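Local coordinates for nematode fatty acid retinoid binding protein (Necator americanus, PDB 4XCP) that probably binds lipids such as fatty acids and retinol, and holds palmitic acid in this model, at residues A[49-52]-A[56-59]; A[62-67]-A[77-82]. All coordinates share one frame; numbering follows the deposited sequence.

Interaction 1 (A[49-52]-A[56-59]); sequences KEVF and PYKN. With PLM (palmitic acid), chain C.
Tyr57 reaches from the loop after helix 42-53 back to the last turn of that helix, where its hydroxyl finds the carbonyl oxygen of Val51. Its CB points toward residues 49-52. The first torsion sets CG opposite the carbonyl carbon of Tyr57 itself (chi1 -63°), and from there the ring extends across to the helix, the Val51 and Tyr57 side chains crossing at about a right angle. Of the ring carbons, CE2 is the first to meet it: Tyr57 CE2 lies 3.3 Å from Val51 O and 4.1 Å from the methyl Val51 CG1. CZ follows, and at the tip OH donates a hydrogen bond of 2.7 Å to Val51 O. The carbonyl sits at the edge of the ring, near its plane, while the donor approaches it bent, with a C=O...OH angle of 131°, and tilted 23° from the carbonyl plane. Val51 CG1 closes in beside the same hydroxyl, 3.6 Å from Tyr57 OH, so the polar tip is flanked by a methyl. Further along the loop, Asn59 caps the next helix by accepting from Glu62 N through OD1, and Asn59 CB rests 3.3 Å from O1 of the palmitic acid. The loop thus ties the end of helix 42-53 to the start of helix 60-70, and Tyr57 lies between them, touching Glu62, Ser63 and Ala66 of the second helix.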
ATOM      1  N   LYS A  49      -2.083 -11.186 -10.885  1.00 16.03           N
ATOM      2  CA  LYS A  49      -3.455 -11.663 -10.766  1.00 17.30           C
ATOM      3  C   LYS A  49      -3.489 -13.188 -10.552  1.00 21.89           C
ATOM      4  O   LYS A  49      -4.191 -13.654  -9.651  1.00 21.62           O
ATOM      5  CB  LYS A  49      -4.267 -11.254 -12.010  1.00 21.30           C
ATOM      6  CG  LYS A  49      -5.730 -11.701 -11.989  1.00 34.54           C
ATOM      7  CD  LYS A  49      -6.467 -11.211 -13.215  1.00 48.18           C
ATOM      8  CE  LYS A  49      -7.911 -11.669 -13.250  1.00 64.46           C
ATOM      9  NZ  LYS A  49      -8.749 -10.994 -12.221  1.00 71.27           N
ATOM     10  N   GLU A  50      -2.719 -13.956 -11.350  1.00 18.41           N
ATOM     11  CA  GLU A  50      -2.653 -15.427 -11.208  1.00 19.03           C
ATOM     12  C   GLU A  50      -2.107 -15.840  -9.830  1.00 22.87           C
ATOM     13  O   GLU A  50      -2.644 -16.754  -9.215  1.00 23.11           O
ATOM     14  CB  GLU A  50      -1.794 -16.058 -12.323  1.00 19.93           C
ATOM     15  CG  GLU A  50      -2.498 -16.077 -13.661  1.00 22.86           C
ATOM     16  CD  GLU A  50      -1.616 -16.431 -14.838  1.00 27.34           C
ATOM     17  OE1 GLU A  50      -0.377 -16.451 -14.681  1.00 17.97           O
ATOM     18  OE2 GLU A  50      -2.166 -16.605 -15.943  1.00 22.12           O
ATOM     19  N   VAL A  51      -1.044 -15.171  -9.348  1.00 19.04           N
ATOM     20  CA  VAL A  51      -0.495 -15.454  -8.017  1.00 19.25           C
ATOM     21  C   VAL A  51      -1.569 -15.126  -6.950  1.00 22.83           C
ATOM     22  O   VAL A  51      -1.822 -15.940  -6.076  1.00 22.26           O
ATOM     23  CB  VAL A  51       0.863 -14.731  -7.755  1.00 22.01           C
ATOM     24  CG1 VAL A  51       1.279 -14.836  -6.278  1.00 21.58           C
ATOM     25  CG2 VAL A  51       1.954 -15.307  -8.648  1.00 21.45           C
ATOM     26  N   PHE A  52      -2.217 -13.963  -7.048  1.00 21.67           N
ATOM     27  CA  PHE A  52      -3.249 -13.585  -6.088  1.00 21.95           C
ATOM     28  C   PHE A  52      -4.387 -14.628  -6.066  1.00 26.40           C
ATOM     29  O   PHE A  52      -4.810 -15.059  -4.990  1.00 25.22           O
ATOM     30  CB  PHE A  52      -3.807 -12.165  -6.353  1.00 23.53           C
ATOM     31  CG  PHE A  52      -4.960 -11.844  -5.412  1.00 25.06           C
ATOM     32  CD1 PHE A  52      -4.718 -11.407  -4.110  1.00 28.12           C
ATOM     33  CD2 PHE A  52      -6.279 -12.066  -5.800  1.00 27.34           C
ATOM     34  CE1 PHE A  52      -5.785 -11.161  -3.220  1.00 28.93           C
ATOM     35  CE2 PHE A  52      -7.346 -11.797  -4.920  1.00 30.40           C
ATOM     36  CZ  PHE A  52      -7.086 -11.350  -3.636  1.00 27.89           C
ATOM     37  N   PRO A  56      -5.402 -17.972  -0.907  1.00 21.71           N
ATOM     38  CA  PRO A  56      -4.607 -17.167   0.041  1.00 21.38           C
ATOM     39  C   PRO A  56      -3.332 -17.896   0.457  1.00 24.63           C
ATOM     40  O   PRO A  56      -3.196 -19.103   0.228  1.00 22.43           O
ATOM     41  CB  PRO A  56      -5.591 -16.938   1.206  1.00 22.68           C
ATOM     42  CG  PRO A  56      -6.417 -18.156   1.206  1.00 26.54           C
ATOM     43  CD  PRO A  56      -6.601 -18.521  -0.244  1.00 22.55           C
ATOM     44  N   TYR A  57      -2.399 -17.141   1.045  1.00 23.28           N
ATOM     45  CA  TYR A  57      -1.093 -17.628   1.480  1.00 23.29           C
ATOM     46  C   TYR A  57      -0.948 -17.472   2.979  1.00 26.88           C
ATOM     47  O   TYR A  57      -1.723 -16.734   3.587  1.00 25.75           O
ATOM     48  CB  TYR A  57       0.020 -16.848   0.735  1.00 22.41           C
ATOM     49  CG  TYR A  57      -0.028 -17.076  -0.758  1.00 22.40           C
ATOM     50  CD1 TYR A  57       0.461 -18.250  -1.319  1.00 24.35           C
ATOM     51  CD2 TYR A  57      -0.619 -16.141  -1.607  1.00 22.17           C
ATOM     52  CE1 TYR A  57       0.374 -18.490  -2.687  1.00 25.02           C
ATOM     53  CE2 TYR A  57      -0.685 -16.356  -2.983  1.00 21.76           C
ATOM     54  CZ  TYR A  57      -0.195 -17.534  -3.517  1.00 25.28           C
ATOM     55  OH  TYR A  57      -0.283 -17.760  -4.863  1.00 20.18           O
ATOM     56  N   LYS A  58       0.071 -18.121   3.564  1.00 24.58           N
ATOM     57  CA  LYS A  58       0.344 -18.038   5.005  1.00 25.25           C
ATOM     58  C   LYS A  58       0.714 -16.603   5.395  1.00 28.67           C
ATOM     59  O   LYS A  58       0.261 -16.095   6.417  1.00 28.74           O
ATOM     60  CB  LYS A  58       1.483 -19.014   5.385  1.00 28.67           C
ATOM     61  CG  LYS A  58       1.876 -18.985   6.869  1.00 35.40           C
ATOM     62  CD  LYS A  58       3.146 -19.783   7.133  1.00 39.22           C
ATOM     63  CE  LYS A  58       3.719 -19.503   8.510  1.00 44.82           C
ATOM     64  NZ  LYS A  58       2.921 -20.122   9.605  1.00 52.12           N
ATOM     65  N   ASN A  59       1.508 -15.938   4.550  1.00 24.68           N
ATOM     66  CA  ASN A  59       2.006 -14.587   4.808  1.00 23.36           C
ATOM     67  C   ASN A  59       2.480 -13.980   3.485  1.00 26.95           C
ATOM     68  O   ASN A  59       2.429 -14.646   2.446  1.00 25.32           O
ATOM     69  CB  ASN A  59       3.154 -14.647   5.870  1.00 21.94           C
ATOM     70  CG  ASN A  59       4.243 -15.687   5.619  1.00 32.68           C
ATOM     71  OD1 ASN A  59       4.647 -15.961   4.495  1.00 26.15           O
ATOM     72  ND2 ASN A  59       4.792 -16.264   6.674  1.00 31.10           N
TER
HETATM   73  C1  PLM C 202       2.780 -10.699   6.579  1.00 94.38           C
HETATM   74  O1  PLM C 202       3.594 -11.424   6.054  1.00 94.90           O
HETATM   75  O2  PLM C 202       1.522 -11.021   6.717  1.00 93.36           O
HETATM   76  C2  PLM C 202       3.122  -9.346   7.131  1.00 94.97           C
HETATM   77  C3  PLM C 202       4.419  -8.750   6.590  1.00 95.27           C
HETATM   78  C4  PLM C 202       4.604  -7.292   6.963  1.00 96.18           C
HETATM   79  C5  PLM C 202       3.885  -6.314   6.045  1.00 97.01           C
HETATM   80  C6  PLM C 202       4.570  -6.089   4.705  1.00 97.09           C
HETATM   81  C7  PLM C 202       4.141  -4.808   4.006  1.00 96.01           C
HETATM   82  C8  PLM C 202       4.700  -4.626   2.603  1.00 94.33           C
HETATM   83  C9  PLM C 202       3.661  -4.279   1.553  1.00 93.28           C
HETATM   84  CA  PLM C 202       4.209  -4.220   0.137  1.00 92.31           C
HETATM   85  CB  PLM C 202       4.567  -5.576  -0.470  1.00 90.99           C
HETATM   86  CC  PLM C 202       3.380  -6.478  -0.774  1.00 89.01           C
HETATM   87  CD  PLM C 202       3.736  -7.630  -1.691  1.00 86.60           C
HETATM   88  CE  PLM C 202       2.583  -8.572  -2.036  1.00 84.38           C
HETATM   89  CF  PLM C 202       2.436  -8.888  -3.529  1.00 83.06           C
HETATM   90  CG  PLM C 202       2.491 -10.361  -3.859  1.00 81.30           C

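Interaction 2 (A[62-67]-A[77-82]). With PLM (palmitic acid), chain C.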
ATOM      1  N   GLU A  62       5.435 -15.799   1.571  1.00 22.40           N
ATOM      2  CA  GLU A  62       5.003 -16.995   0.815  1.00 21.80           C
ATOM      3  C   GLU A  62       4.383 -16.589  -0.541  1.00 24.70           C
ATOM      4  O   GLU A  62       4.612 -17.253  -1.560  1.00 23.51           O
ATOM      5  CB  GLU A  62       4.023 -17.825   1.646  1.00 23.05           C
ATOM      6  CG  GLU A  62       3.812 -19.226   1.120  1.00 34.65           C
ATOM      7  CD  GLU A  62       2.913 -20.039   2.027  1.00 55.45           C
ATOM      8  OE1 GLU A  62       1.687 -20.036   1.786  1.00 35.68           O
ATOM      9  OE2 GLU A  62       3.420 -20.614   3.016  1.00 54.72           O
ATOM     10  N   SER A  63       3.627 -15.472  -0.540  1.00 20.99           N
ATOM     11  CA  SER A  63       3.028 -14.883  -1.735  1.00 19.89           C
ATOM     12  C   SER A  63       4.155 -14.424  -2.708  1.00 20.82           C
ATOM     13  O   SER A  63       4.073 -14.681  -3.906  1.00 20.12           O
ATOM     14  CB  SER A  63       2.146 -13.700  -1.340  1.00 22.92           C
ATOM     15  OG  SER A  63       1.470 -13.225  -2.491  1.00 39.58           O
ATOM     16  N   ILE A  64       5.220 -13.789  -2.174  1.00 17.37           N
ATOM     17  CA  ILE A  64       6.394 -13.328  -2.951  1.00 16.86           C
ATOM     18  C   ILE A  64       7.183 -14.538  -3.517  1.00 20.98           C
ATOM     19  O   ILE A  64       7.597 -14.522  -4.681  1.00 20.70           O
ATOM     20  CB  ILE A  64       7.276 -12.365  -2.098  1.00 19.78           C
ATOM     21  CG1 ILE A  64       6.475 -11.096  -1.714  1.00 19.84           C
ATOM     22  CG2 ILE A  64       8.608 -11.994  -2.821  1.00 19.44           C
ATOM     23  CD1 ILE A  64       7.195 -10.169  -0.704  1.00 23.58           C
ATOM     24  N   ALA A  65       7.342 -15.599  -2.708  1.00 17.55           N
ATOM     25  CA  ALA A  65       8.017 -16.830  -3.145  1.00 17.33           C
ATOM     26  C   ALA A  65       7.263 -17.464  -4.328  1.00 21.27           C
ATOM     27  O   ALA A  65       7.903 -17.872  -5.298  1.00 21.81           O
ATOM     28  CB  ALA A  65       8.140 -17.817  -1.976  1.00 18.39           C
ATOM     29  N   ALA A  66       5.908 -17.497  -4.280  1.00 18.68           N
ATOM     30  CA  ALA A  66       5.073 -18.025  -5.378  1.00 18.75           C
ATOM     31  C   ALA A  66       5.239 -17.134  -6.614  1.00 22.40           C
ATOM     32  O   ALA A  66       5.357 -17.641  -7.725  1.00 22.88           O
ATOM     33  CB  ALA A  66       3.604 -18.094  -4.955  1.00 19.47           C
ATOM     34  N   LEU A  67       5.322 -15.806  -6.408  1.00 17.65           N
ATOM     35  CA  LEU A  67       5.541 -14.854  -7.489  1.00 17.22           C
ATOM     36  C   LEU A  67       6.921 -15.073  -8.169  1.00 21.22           C
ATOM     37  O   LEU A  67       6.997 -15.109  -9.398  1.00 20.28           O
ATOM     38  CB  LEU A  67       5.379 -13.395  -6.978  1.00 16.85           C
ATOM     39  CG  LEU A  67       5.675 -12.290  -8.010  1.00 20.66           C
ATOM     40  CD1 LEU A  67       4.740 -12.378  -9.222  1.00 20.61           C
ATOM     41  CD2 LEU A  67       5.603 -10.937  -7.387  1.00 18.97           C
ATOM     42  N   LYS A  77      11.455  -7.524  -7.934  1.00 18.26           N
ATOM     43  CA  LYS A  77      10.965  -6.134  -7.842  1.00 18.73           C
ATOM     44  C   LYS A  77      10.031  -5.980  -6.620  1.00 23.14           C
ATOM     45  O   LYS A  77      10.151  -5.017  -5.861  1.00 22.96           O
ATOM     46  CB  LYS A  77      10.192  -5.752  -9.114  1.00 20.07           C
ATOM     47  CG  LYS A  77      11.059  -5.551 -10.345  1.00 26.20           C
ATOM     48  CD  LYS A  77      10.163  -5.489 -11.558  1.00 32.95           C
ATOM     49  CE  LYS A  77      10.911  -5.172 -12.831  1.00 34.75           C
ATOM     50  NZ  LYS A  77      10.022  -5.378 -14.004  1.00 33.21           N
ATOM     51  N   VAL A  78       9.105  -6.935  -6.442  1.00 19.00           N
ATOM     52  CA  VAL A  78       8.165  -6.938  -5.317  1.00 18.27           C
ATOM     53  C   VAL A  78       8.932  -7.111  -3.996  1.00 22.53           C
ATOM     54  O   VAL A  78       8.648  -6.414  -3.021  1.00 21.73           O
ATOM     55  CB  VAL A  78       7.056  -8.011  -5.508  1.00 20.61           C
ATOM     56  CG1 VAL A  78       6.265  -8.244  -4.205  1.00 19.65           C
ATOM     57  CG2 VAL A  78       6.116  -7.628  -6.655  1.00 19.37           C
ATOM     58  N   GLU A  79       9.899  -8.041  -3.979  1.00 19.47           N
ATOM     59  CA  GLU A  79      10.724  -8.343  -2.810  1.00 19.20           C
ATOM     60  C   GLU A  79      11.493  -7.101  -2.326  1.00 23.86           C
ATOM     61  O   GLU A  79      11.576  -6.876  -1.124  1.00 23.27           O
ATOM     62  CB  GLU A  79      11.675  -9.518  -3.125  1.00 20.50           C
ATOM     63  CG  GLU A  79      12.599  -9.935  -1.992  1.00 33.40           C
ATOM     64  CD  GLU A  79      11.891 -10.382  -0.729  1.00 58.29           C
ATOM     65  OE1 GLU A  79      11.322 -11.498  -0.736  1.00 67.86           O
ATOM     66  OE2 GLU A  79      11.888  -9.613   0.259  1.00 52.42           O
ATOM     67  N   LYS A  80      12.041  -6.306  -3.262  1.00 23.11           N
ATOM     68  CA  LYS A  80      12.813  -5.096  -2.965  1.00 24.79           C
ATOM     69  C   LYS A  80      11.943  -4.071  -2.261  1.00 28.84           C
ATOM     70  O   LYS A  80      12.343  -3.570  -1.212  1.00 28.33           O
ATOM     71  CB  LYS A  80      13.455  -4.515  -4.231  1.00 28.45           C
ATOM     72  CG  LYS A  80      14.442  -3.384  -3.951  1.00 44.95           C
ATOM     73  CD  LYS A  80      14.943  -2.738  -5.226  1.00 54.13           C
ATOM     74  CE  LYS A  80      15.827  -1.550  -4.933  1.00 64.84           C
ATOM     75  NZ  LYS A  80      16.055  -0.724  -6.150  1.00 74.78           N
ATOM     76  N   LEU A  81      10.735  -3.810  -2.790  1.00 26.69           N
ATOM     77  CA  LEU A  81       9.776  -2.905  -2.142  1.00 27.66           C
ATOM     78  C   LEU A  81       9.419  -3.402  -0.741  1.00 29.62           C
ATOM     79  O   LEU A  81       9.451  -2.620   0.211  1.00 28.96           O
ATOM     80  CB  LEU A  81       8.476  -2.814  -2.940  1.00 28.25           C
ATOM     81  CG  LEU A  81       8.424  -1.970  -4.204  1.00 34.94           C
ATOM     82  CD1 LEU A  81       7.010  -1.938  -4.693  1.00 35.49           C
ATOM     83  CD2 LEU A  81       8.844  -0.527  -3.944  1.00 38.99           C
ATOM     84  N   HIS A  82       9.064  -4.698  -0.633  1.00 24.79           N
ATOM     85  CA  HIS A  82       8.651  -5.340   0.611  1.00 24.85           C
ATOM     86  C   HIS A  82       9.713  -5.277   1.697  1.00 27.84           C
ATOM     87  O   HIS A  82       9.372  -4.946   2.827  1.00 26.00           O
ATOM     88  CB  HIS A  82       8.180  -6.785   0.364  1.00 25.83           C
ATOM     89  CG  HIS A  82       7.919  -7.581   1.611  1.00 30.34           C
ATOM     90  ND1 HIS A  82       6.737  -7.458   2.312  1.00 32.72           N
ATOM     91  CD2 HIS A  82       8.678  -8.533   2.204  1.00 33.24           C
ATOM     92  CE1 HIS A  82       6.823  -8.310   3.320  1.00 32.51           C
ATOM     93  NE2 HIS A  82       7.962  -8.990   3.287  1.00 33.32           N
TER
HETATM   94  C1  PLM C 202       2.780 -10.699   6.579  1.00 94.38           C
HETATM   95  O1  PLM C 202       3.594 -11.424   6.054  1.00 94.90           O
HETATM   96  O2  PLM C 202       1.522 -11.021   6.717  1.00 93.36           O
HETATM   97  C2  PLM C 202       3.122  -9.346   7.131  1.00 94.97           C
HETATM   98  C3  PLM C 202       4.419  -8.750   6.590  1.00 95.27           C
HETATM   99  C4  PLM C 202       4.604  -7.292   6.963  1.00 96.18           C
HETATM  100  C5  PLM C 202       3.885  -6.314   6.045  1.00 97.01           C
HETATM  101  C6  PLM C 202       4.570  -6.089   4.705  1.00 97.09           C
HETATM  102  C7  PLM C 202       4.141  -4.808   4.006  1.00 96.01           C
HETATM  103  C8  PLM C 202       4.700  -4.626   2.603  1.00 94.33           C
HETATM  104  C9  PLM C 202       3.661  -4.279   1.553  1.00 93.28           C
HETATM  105  CA  PLM C 202       4.209  -4.220   0.137  1.00 92.31           C
HETATM  106  CB  PLM C 202       4.567  -5.576  -0.470  1.00 90.99           C
HETATM  107  CC  PLM C 202       3.380  -6.478  -0.774  1.00 89.01           C
HETATM  108  CD  PLM C 202       3.736  -7.630  -1.691  1.00 86.60           C
HETATM  109  CE  PLM C 202       2.583  -8.572  -2.036  1.00 84.38           C
HETATM  110  CF  PLM C 202       2.436  -8.888  -3.529  1.00 83.06           C
HETATM  111  CG  PLM C 202       2.491 -10.361  -3.859  1.00 81.30           C
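Ile64 and Glu79 mark where the two backbones come nearest, with 6.6 Å between Ile64 CA and Glu79 CA. The segments belong to helices 60-70 and 72-90, joined by a link of a single residue into an antiparallel helical hairpin of this all-helical fold; their local axes run at 156° to each other and approach to 10.1 Å. No hydrogen bond crosses between them, and the contact is made by side chains. Ile64 is the central one, and three of its carbons, CG1, CG2 and CD1, meet three different residues. Its CG1 rests against Val78, 3.8 Å from Val78 CG1. The CG2 branch turns to Glu79, whose chain bends at chi2 (60°) and thereby carries OE1 to 3.5 Å from Ile64 CG2; that oxygen also forms a salt bridge with Lys68, so the oxygen beside the methyl has a charged partner of its own. One turn further along helix 60-70, Leu67 CD2 presses on Val78 CG2 at 3.4 Å, closer than carbon atoms usually pack. Leu67 is also backed by Val47, Leu48 and Val51 of helix 42-53, and Val78 by Phe36 of helix 31-39, so this end of the hairpin is well buried. On the side of the palmitic acid, His82 meets both Ile64 and the ligand. Its NE2 is hydrogen-bonded to Glu61 OE2, which should help to fix the rotation of the ring, and the fatty-acid chain passes close by, with His82 CE1 3.5 Å from PLM C6. Ile64 CD1 makes a CH-pi contact over one face, 3.8 Å from the ring centroid, displaced toward the rim beside CG and CD2 of His82.

Overall arrangement
Helix 60-70 joins the two contacts, whose centres are about 11 Å apart: interaction 1 closes just before this helix begins, and interaction 2 uses its middle, residues 62-67. They touch directly where Tyr57 CD2 meets Ser63 OG at 3.7 Å and Val51 CG2 meets Leu67 CA at 3.8 Å. Both also border the palmitic acid. Asn59 of interaction 1 lies by the carboxylate, which is hydrogen-bonded to Thr60 N, whereas interaction 2 follows the hydrocarbon, down to Ser63 OG at 3.3 Å from PLM CG, the terminal carbon. A second palmitic acid lies about 5 Å from the Val78 side chain and about 10 Å from that of Val51.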